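Local coordinates for protein succinylglutamate desuccinylase/aspartoacylase (Shewanella frigidimarina, PDB 3LWU) that binds a zinc ion and is probably a hydrolase of the succinylglutamate desuccinylase/aspartoacylase family, acting on ester bonds, at residues 78-90 / 282-295. Numbering follows the deposited sequence.
Sequences TLLEGYQVLGDIT and LAYLSHRGVIAEKV
Leu282 and Ile291 meet Leu80 at the buried heart of this contact, a worked example of how two loops leaving neighbouring helices are joined by backbone bonds on one side and aliphatic side chains on the other. CD2 of Leu80 rests 3.8 Å from CD2 of Leu282, and the Leu80 and Ile291 side chains cross at about a right angle, CD2 against CG2. Packing is tightest where Leu79 CD1 presses on Leu282 CD1 (3.3 Å), which also touches Tyr83 CE2. Further along, CD1 of Ile89 touches both CG1 of Val290 and, tip to tip, CD1 of Leu285. Beside this core the chains form a single beta bridge, Val85 with Ile291: Ala292 N donates to Gln84 O (3.0 Å), while Val290 O, just past the Schellman turn at Gly289, is gripped by both Leu86 N (2.8 Å) and Gly87 N. The solvent side, with exposed Gln84 and Ala292, is looser. There Glu293, bent at chi2 (84°), turns its carboxylate back so that both oxygens, through their syn lone pairs, share Gln84 N, each at 3.2 Å; OE1 also lies at the edge of the Tyr83 ring. With an alanine in place of Glu293, Gln84 N would probably lose both carboxylate acceptors and the Tyr83 edge its polar neighbour. The contact joins the C-terminal ends of helices 68-80 and 271-287 beside strands 38-46, where Leu80 touches Phe46, and 56-60, where Leu285 and Val290 touch Val56.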
ATOM      1  N   THR A  78      -3.421   9.427  34.697  1.00 14.81           N
ATOM      2  CA  THR A  78      -4.547  10.049  35.435  1.00 14.71           C
ATOM      3  C   THR A  78      -4.613   9.461  36.839  1.00 14.94           C
ATOM      4  O   THR A  78      -4.737  10.202  37.805  1.00 15.15           O
ATOM      5  CB  THR A  78      -5.875   9.848  34.675  1.00 14.72           C
ATOM      6  OG1 THR A  78      -5.718  10.374  33.349  1.00 13.83           O
ATOM      7  CG2 THR A  78      -7.081  10.518  35.371  1.00 14.53           C
ATOM      8  N   LEU A  79      -4.477   8.140  36.957  1.00 14.90           N
ATOM      9  CA  LEU A  79      -4.483   7.503  38.268  1.00 15.34           C
ATOM     10  C   LEU A  79      -3.255   7.918  39.046  1.00 15.62           C
ATOM     11  O   LEU A  79      -3.352   8.283  40.213  1.00 16.23           O
ATOM     12  CB  LEU A  79      -4.550   5.976  38.142  1.00 15.08           C
ATOM     13  CG  LEU A  79      -5.891   5.389  37.626  1.00 15.67           C
ATOM     14  CD1 LEU A  79      -5.721   3.916  37.280  1.00 15.07           C
ATOM     15  CD2 LEU A  79      -7.056   5.608  38.626  1.00 16.99           C
ATOM     16  N   LEU A  80      -2.087   7.900  38.405  1.00 16.05           N
ATOM     17  CA  LEU A  80      -0.866   8.235  39.108  1.00 15.28           C
ATOM     18  C   LEU A  80      -0.843   9.654  39.716  1.00 16.23           C
ATOM     19  O   LEU A  80      -0.100   9.887  40.682  1.00 16.52           O
ATOM     20  CB  LEU A  80       0.356   8.010  38.234  1.00 15.10           C
ATOM     21  CG  LEU A  80       0.705   6.547  37.929  1.00 14.04           C
ATOM     22  CD1 LEU A  80       1.691   6.504  36.736  1.00 11.92           C
ATOM     23  CD2 LEU A  80       1.277   5.842  39.176  1.00  9.89           C
ATOM     24  N   GLU A  81      -1.648  10.579  39.193  1.00 16.43           N
ATOM     25  CA  GLU A  81      -1.734  11.908  39.796  1.00 17.86           C
ATOM     26  C   GLU A  81      -2.139  11.811  41.265  1.00 17.33           C
ATOM     27  O   GLU A  81      -1.766  12.664  42.029  1.00 17.20           O
ATOM     28  CB  GLU A  81      -2.753  12.835  39.073  1.00 17.98           C
ATOM     29  CG  GLU A  81      -2.527  13.068  37.572  1.00 17.88           C
ATOM     30  CD  GLU A  81      -1.149  13.619  37.197  1.00 20.34           C
ATOM     31  OE1 GLU A  81      -0.425  14.164  38.060  1.00 19.37           O
ATOM     32  OE2 GLU A  81      -0.791  13.496  35.994  1.00 20.07           O
ATOM     33  N   GLY A  82      -2.872  10.759  41.636  1.00 17.24           N
ATOM     34  CA  GLY A  82      -3.327  10.531  43.020  1.00 17.66           C
ATOM     35  C   GLY A  82      -2.624   9.457  43.851  1.00 17.54           C
ATOM     36  O   GLY A  82      -3.031   9.197  44.969  1.00 19.04           O
ATOM     37  N   TYR A  83      -1.579   8.824  43.326  1.00 17.34           N
ATOM     38  CA  TYR A  83      -0.803   7.842  44.076  1.00 17.03           C
ATOM     39  C   TYR A  83       0.573   8.427  44.349  1.00 16.51           C
ATOM     40  O   TYR A  83       1.044   9.280  43.602  1.00 15.81           O
ATOM     41  CB  TYR A  83      -0.677   6.521  43.304  1.00 17.64           C
ATOM     42  CG  TYR A  83      -1.978   5.772  43.215  1.00 19.61           C
ATOM     43  CD1 TYR A  83      -2.451   5.061  44.296  1.00 22.87           C
ATOM     44  CD2 TYR A  83      -2.750   5.779  42.062  1.00 23.48           C
ATOM     45  CE1 TYR A  83      -3.638   4.378  44.247  1.00 23.08           C
ATOM     46  CE2 TYR A  83      -3.981   5.095  42.019  1.00 23.50           C
ATOM     47  CZ  TYR A  83      -4.392   4.404  43.125  1.00 23.19           C
ATOM     48  OH  TYR A  83      -5.561   3.726  43.167  1.00 27.20           O
ATOM     49  N   GLN A  84       1.193   8.005  45.448  1.00 15.64           N
ATOM     50  CA  GLN A  84       2.536   8.439  45.744  1.00 15.29           C
ATOM     51  C   GLN A  84       3.558   7.558  45.017  1.00 14.94           C
ATOM     52  O   GLN A  84       3.682   6.351  45.311  1.00 15.36           O
ATOM     53  CB  GLN A  84       2.784   8.406  47.242  1.00 15.68           C
ATOM     54  CG  GLN A  84       4.206   8.751  47.601  1.00 15.83           C
ATOM     55  CD  GLN A  84       4.338   9.064  49.053  1.00 17.90           C
ATOM     56  OE1 GLN A  84       4.294   8.170  49.916  1.00 15.70           O
ATOM     57  NE2 GLN A  84       4.513  10.344  49.348  1.00 15.52           N
ATOM     58  N   VAL A  85       4.312   8.173  44.101  1.00 13.41           N
ATOM     59  CA  VAL A  85       5.252   7.473  43.268  1.00 12.89           C
ATOM     60  C   VAL A  85       6.600   7.397  43.992  1.00 13.07           C
ATOM     61  O   VAL A  85       7.227   8.415  44.281  1.00 12.77           O
ATOM     62  CB  VAL A  85       5.381   8.162  41.881  1.00 13.41           C
ATOM     63  CG1 VAL A  85       6.343   7.389  40.975  1.00 13.50           C
ATOM     64  CG2 VAL A  85       3.993   8.259  41.179  1.00 11.86           C
ATOM     65  N   LEU A  86       7.028   6.182  44.290  1.00 13.37           N
ATOM     66  CA  LEU A  86       8.291   5.957  45.001  1.00 14.56           C
ATOM     67  C   LEU A  86       9.441   5.790  44.011  1.00 15.01           C
ATOM     68  O   LEU A  86      10.544   6.315  44.243  1.00 15.36           O
ATOM     69  CB  LEU A  86       8.191   4.745  45.921  1.00 14.14           C
ATOM     70  CG  LEU A  86       7.091   4.801  46.998  1.00 14.83           C
ATOM     71  CD1 LEU A  86       7.064   3.482  47.788  1.00 13.42           C
ATOM     72  CD2 LEU A  86       7.273   6.008  47.939  1.00 13.75           C
ATOM     73  N   GLY A  87       9.188   5.079  42.913  1.00 14.90           N
ATOM     74  CA  GLY A  87      10.211   4.863  41.905  1.00 15.36           C
ATOM     75  C   GLY A  87       9.888   5.582  40.621  1.00 15.38           C
ATOM     76  O   GLY A  87       8.718   5.788  40.305  1.00 15.79           O
ATOM     77  N   ASP A  88      10.907   5.946  39.860  1.00 15.22           N
ATOM     78  CA  ASP A  88      10.684   6.675  38.607  1.00 14.75           C
ATOM     79  C   ASP A  88       9.776   5.859  37.669  1.00 14.50           C
ATOM     80  O   ASP A  88       9.955   4.644  37.530  1.00 13.26           O
ATOM     81  CB  ASP A  88      12.020   6.979  37.887  1.00 15.30           C
ATOM     82  CG  ASP A  88      12.838   8.075  38.554  1.00 16.29           C
ATOM     83  OD1 ASP A  88      12.349   8.836  39.425  1.00 13.80           O
ATOM     84  OD2 ASP A  88      14.007   8.210  38.143  1.00 19.92           O
ATOM     85  N   ILE A  89       8.826   6.545  37.018  1.00 13.80           N
ATOM     86  CA  ILE A  89       7.976   5.953  35.987  1.00 13.64           C
ATOM     87  C   ILE A  89       8.084   6.808  34.769  1.00 13.96           C
ATOM     88  O   ILE A  89       7.789   8.006  34.806  1.00 13.88           O
ATOM     89  CB  ILE A  89       6.498   5.833  36.387  1.00 13.62           C
ATOM     90  CG1 ILE A  89       6.379   5.055  37.700  1.00 14.83           C
ATOM     91  CG2 ILE A  89       5.648   5.117  35.264  1.00 13.46           C
ATOM     92  CD1 ILE A  89       4.956   4.990  38.271  1.00 15.68           C
ATOM     93  N   THR A  90       8.524   6.173  33.688  1.00 14.03           N
ATOM     94  CA  THR A  90       8.703   6.824  32.415  1.00 14.67           C
ATOM     95  C   THR A  90       7.732   6.205  31.416  1.00 14.33           C
ATOM     96  O   THR A  90       7.682   4.989  31.274  1.00 13.90           O
ATOM     97  CB  THR A  90      10.146   6.673  31.898  1.00 14.62           C
ATOM     98  OG1 THR A  90      11.050   7.187  32.875  1.00 14.47           O
ATOM     99  CG2 THR A  90      10.315   7.453  30.603  1.00 14.03           C
ATOM    100  N   LEU A 282      -1.296  -1.102  37.827  1.00 16.07           N
ATOM    101  CA  LEU A 282      -1.061  -0.529  39.159  1.00 16.77           C
ATOM    102  C   LEU A 282      -0.971  -1.586  40.244  1.00 15.88           C
ATOM    103  O   LEU A 282      -0.225  -1.432  41.204  1.00 14.64           O
ATOM    104  CB  LEU A 282      -2.143   0.486  39.511  1.00 17.14           C
ATOM    105  CG  LEU A 282      -1.939   1.855  38.857  1.00 20.64           C
ATOM    106  CD1 LEU A 282      -3.220   2.691  38.981  1.00 25.22           C
ATOM    107  CD2 LEU A 282      -0.772   2.615  39.520  1.00 23.88           C
ATOM    108  N   ALA A 283      -1.736  -2.656  40.095  1.00 15.89           N
ATOM    109  CA  ALA A 283      -1.635  -3.774  41.014  1.00 16.18           C
ATOM    110  C   ALA A 283      -0.207  -4.283  40.977  1.00 16.27           C
ATOM    111  O   ALA A 283       0.395  -4.469  42.023  1.00 16.21           O
ATOM    112  CB  ALA A 283      -2.631  -4.881  40.667  1.00 16.10           C
ATOM    113  N   TYR A 284       0.363  -4.481  39.791  1.00 16.16           N
ATOM    114  CA  TYR A 284       1.756  -4.969  39.735  1.00 15.57           C
ATOM    115  C   TYR A 284       2.789  -3.970  40.293  1.00 15.29           C
ATOM    116  O   TYR A 284       3.709  -4.366  41.045  1.00 14.67           O
ATOM    117  CB  TYR A 284       2.148  -5.408  38.312  1.00 15.55           C
ATOM    118  CG  TYR A 284       3.560  -5.918  38.240  1.00 16.92           C
ATOM    119  CD1 TYR A 284       3.925  -7.114  38.858  1.00 17.97           C
ATOM    120  CD2 TYR A 284       4.537  -5.201  37.594  1.00 18.33           C
ATOM    121  CE1 TYR A 284       5.217  -7.574  38.803  1.00 19.49           C
ATOM    122  CE2 TYR A 284       5.826  -5.653  37.529  1.00 20.39           C
ATOM    123  CZ  TYR A 284       6.174  -6.833  38.131  1.00 21.15           C
ATOM    124  OH  TYR A 284       7.488  -7.265  38.085  1.00 22.41           O
ATOM    125  N   LEU A 285       2.651  -2.689  39.929  1.00 14.73           N
ATOM    126  CA  LEU A 285       3.561  -1.647  40.419  1.00 14.88           C
ATOM    127  C   LEU A 285       3.452  -1.533  41.932  1.00 15.02           C
ATOM    128  O   LEU A 285       4.446  -1.339  42.637  1.00 16.36           O
ATOM    129  CB  LEU A 285       3.254  -0.281  39.768  1.00 15.51           C
ATOM    130  CG  LEU A 285       3.451  -0.193  38.254  1.00 16.27           C
ATOM    131  CD1 LEU A 285       3.312   1.254  37.754  1.00 14.79           C
ATOM    132  CD2 LEU A 285       4.765  -0.827  37.821  1.00 15.88           C
ATOM    133  N   SER A 286       2.247  -1.674  42.455  1.00 14.81           N
ATOM    134  CA  SER A 286       2.078  -1.707  43.908  1.00 15.27           C
ATOM    135  C   SER A 286       2.884  -2.840  44.510  1.00 14.83           C
ATOM    136  O   SER A 286       3.714  -2.630  45.387  1.00 15.41           O
ATOM    137  CB  SER A 286       0.605  -1.883  44.284  1.00 14.97           C
ATOM    138  OG  SER A 286       0.446  -1.894  45.695  1.00 15.85           O
ATOM    139  N   HIS A 287       2.620  -4.055  44.058  1.00 15.32           N
ATOM    140  CA  HIS A 287       3.326  -5.246  44.578  1.00 16.23           C
ATOM    141  C   HIS A 287       4.849  -5.083  44.532  1.00 15.79           C
ATOM    142  O   HIS A 287       5.559  -5.585  45.388  1.00 15.70           O
ATOM    143  CB  HIS A 287       2.915  -6.464  43.744  1.00 17.25           C
ATOM    144  CG  HIS A 287       3.761  -7.681  43.964  1.00 17.81           C
ATOM    145  ND1 HIS A 287       3.725  -8.413  45.134  1.00 19.68           N
ATOM    146  CD2 HIS A 287       4.624  -8.321  43.140  1.00 19.79           C
ATOM    147  CE1 HIS A 287       4.562  -9.432  45.035  1.00 20.68           C
ATOM    148  NE2 HIS A 287       5.116  -9.403  43.832  1.00 22.16           N
ATOM    149  N   ARG A 288       5.346  -4.395  43.515  1.00 15.80           N
ATOM    150  CA  ARG A 288       6.780  -4.159  43.381  1.00 16.35           C
ATOM    151  C   ARG A 288       7.285  -2.951  44.160  1.00 17.31           C
ATOM    152  O   ARG A 288       8.486  -2.675  44.124  1.00 18.80           O
ATOM    153  CB  ARG A 288       7.191  -4.014  41.909  1.00 16.24           C
ATOM    154  CG  ARG A 288       7.024  -5.303  41.054  1.00 16.99           C
ATOM    155  CD  ARG A 288       7.873  -6.481  41.575  1.00 16.39           C
ATOM    156  NE  ARG A 288       9.267  -6.091  41.759  1.00 17.70           N
ATOM    157  CZ  ARG A 288      10.186  -6.067  40.791  1.00 20.38           C
ATOM    158  NH1 ARG A 288       9.883  -6.409  39.541  1.00 21.25           N
ATOM    159  NH2 ARG A 288      11.424  -5.686  41.067  1.00 19.87           N
ATOM    160  N   GLY A 289       6.422  -2.238  44.879  1.00 17.51           N
ATOM    161  CA  GLY A 289       6.889  -1.077  45.679  1.00 17.27           C
ATOM    162  C   GLY A 289       7.236   0.148  44.808  1.00 17.27           C
ATOM    163  O   GLY A 289       7.992   1.012  45.222  1.00 17.31           O
ATOM    164  N   VAL A 290       6.704   0.231  43.591  1.00 15.93           N
ATOM    165  CA  VAL A 290       6.928   1.420  42.761  1.00 14.80           C
ATOM    166  C   VAL A 290       6.034   2.552  43.274  1.00 14.95           C
ATOM    167  O   VAL A 290       6.377   3.718  43.157  1.00 15.28           O
ATOM    168  CB  VAL A 290       6.645   1.151  41.250  1.00 15.63           C
ATOM    169  CG1 VAL A 290       6.756   2.435  40.413  1.00 12.88           C
ATOM    170  CG2 VAL A 290       7.594   0.079  40.713  1.00 14.26           C
ATOM    171  N   ILE A 291       4.869   2.205  43.808  1.00 14.45           N
ATOM    172  CA  ILE A 291       4.000   3.174  44.452  1.00 13.91           C
ATOM    173  C   ILE A 291       3.796   2.804  45.915  1.00 13.54           C
ATOM    174  O   ILE A 291       3.998   1.641  46.294  1.00 12.85           O
ATOM    175  CB  ILE A 291       2.637   3.341  43.719  1.00 14.05           C
ATOM    176  CG1 ILE A 291       1.836   2.040  43.671  1.00 14.71           C
ATOM    177  CG2 ILE A 291       2.845   3.966  42.315  1.00 12.64           C
ATOM    178  CD1 ILE A 291       0.353   2.246  43.263  1.00 16.03           C
ATOM    179  N   ALA A 292       3.387   3.771  46.736  1.00 13.22           N
ATOM    180  CA  ALA A 292       3.269   3.527  48.191  1.00 13.61           C
ATOM    181  C   ALA A 292       2.018   2.727  48.572  1.00 13.89           C
ATOM    182  O   ALA A 292       2.033   1.928  49.507  1.00 13.43           O
ATOM    183  CB  ALA A 292       3.333   4.843  48.966  1.00 13.77           C
ATOM    184  N   GLU A 293       0.946   2.918  47.825  1.00 14.68           N
ATOM    185  CA  GLU A 293      -0.323   2.294  48.134  1.00 15.33           C
ATOM    186  C   GLU A 293      -0.371   0.795  47.786  1.00 16.05           C
ATOM    187  O   GLU A 293       0.328   0.322  46.882  1.00 15.74           O
ATOM    188  CB  GLU A 293      -1.454   3.040  47.417  1.00 15.81           C
ATOM    189  CG  GLU A 293      -1.621   4.478  47.917  1.00 16.72           C
ATOM    190  CD  GLU A 293      -0.659   5.484  47.248  1.00 16.95           C
ATOM    191  OE1 GLU A 293       0.075   5.114  46.321  1.00 14.89           O
ATOM    192  OE2 GLU A 293      -0.644   6.652  47.659  1.00 18.19           O
ATOM    193  N   LYS A 294      -1.186   0.071  48.546  1.00 16.19           N
ATOM    194  CA  LYS A 294      -1.557  -1.281  48.230  1.00 17.93           C
ATOM    195  C   LYS A 294      -2.710  -1.227  47.246  1.00 17.65           C
ATOM    196  O   LYS A 294      -3.775  -0.747  47.580  1.00 18.11           O
ATOM    197  CB  LYS A 294      -1.972  -2.045  49.485  1.00 18.50           C
ATOM    198  CG  LYS A 294      -2.232  -3.541  49.243  1.00 23.99           C
ATOM    199  CD  LYS A 294      -2.001  -4.370  50.527  1.00 29.49           C
ATOM    200  CE  LYS A 294      -2.499  -5.812  50.368  1.00 33.85           C
ATOM    201  NZ  LYS A 294      -4.000  -5.915  50.543  1.00 36.25           N
ATOM    202  N   VAL A 295      -2.485  -1.680  46.021  1.00 17.39           N
ATOM    203  CA  VAL A 295      -3.550  -1.817  45.050  1.00 17.58           C
ATOM    204  C   VAL A 295      -3.663  -3.305  44.753  1.00 18.71           C
ATOM    205  O   VAL A 295      -2.699  -3.919  44.292  1.00 19.14           O
ATOM    206  CB  VAL A 295      -3.226  -1.079  43.786  1.00 18.05           C
ATOM    207  CG1 VAL A 295      -4.365  -1.300  42.733  1.00 16.44           C
ATOM    208  CG2 VAL A 295      -2.960   0.424  44.107  1.00 16.44           C
TER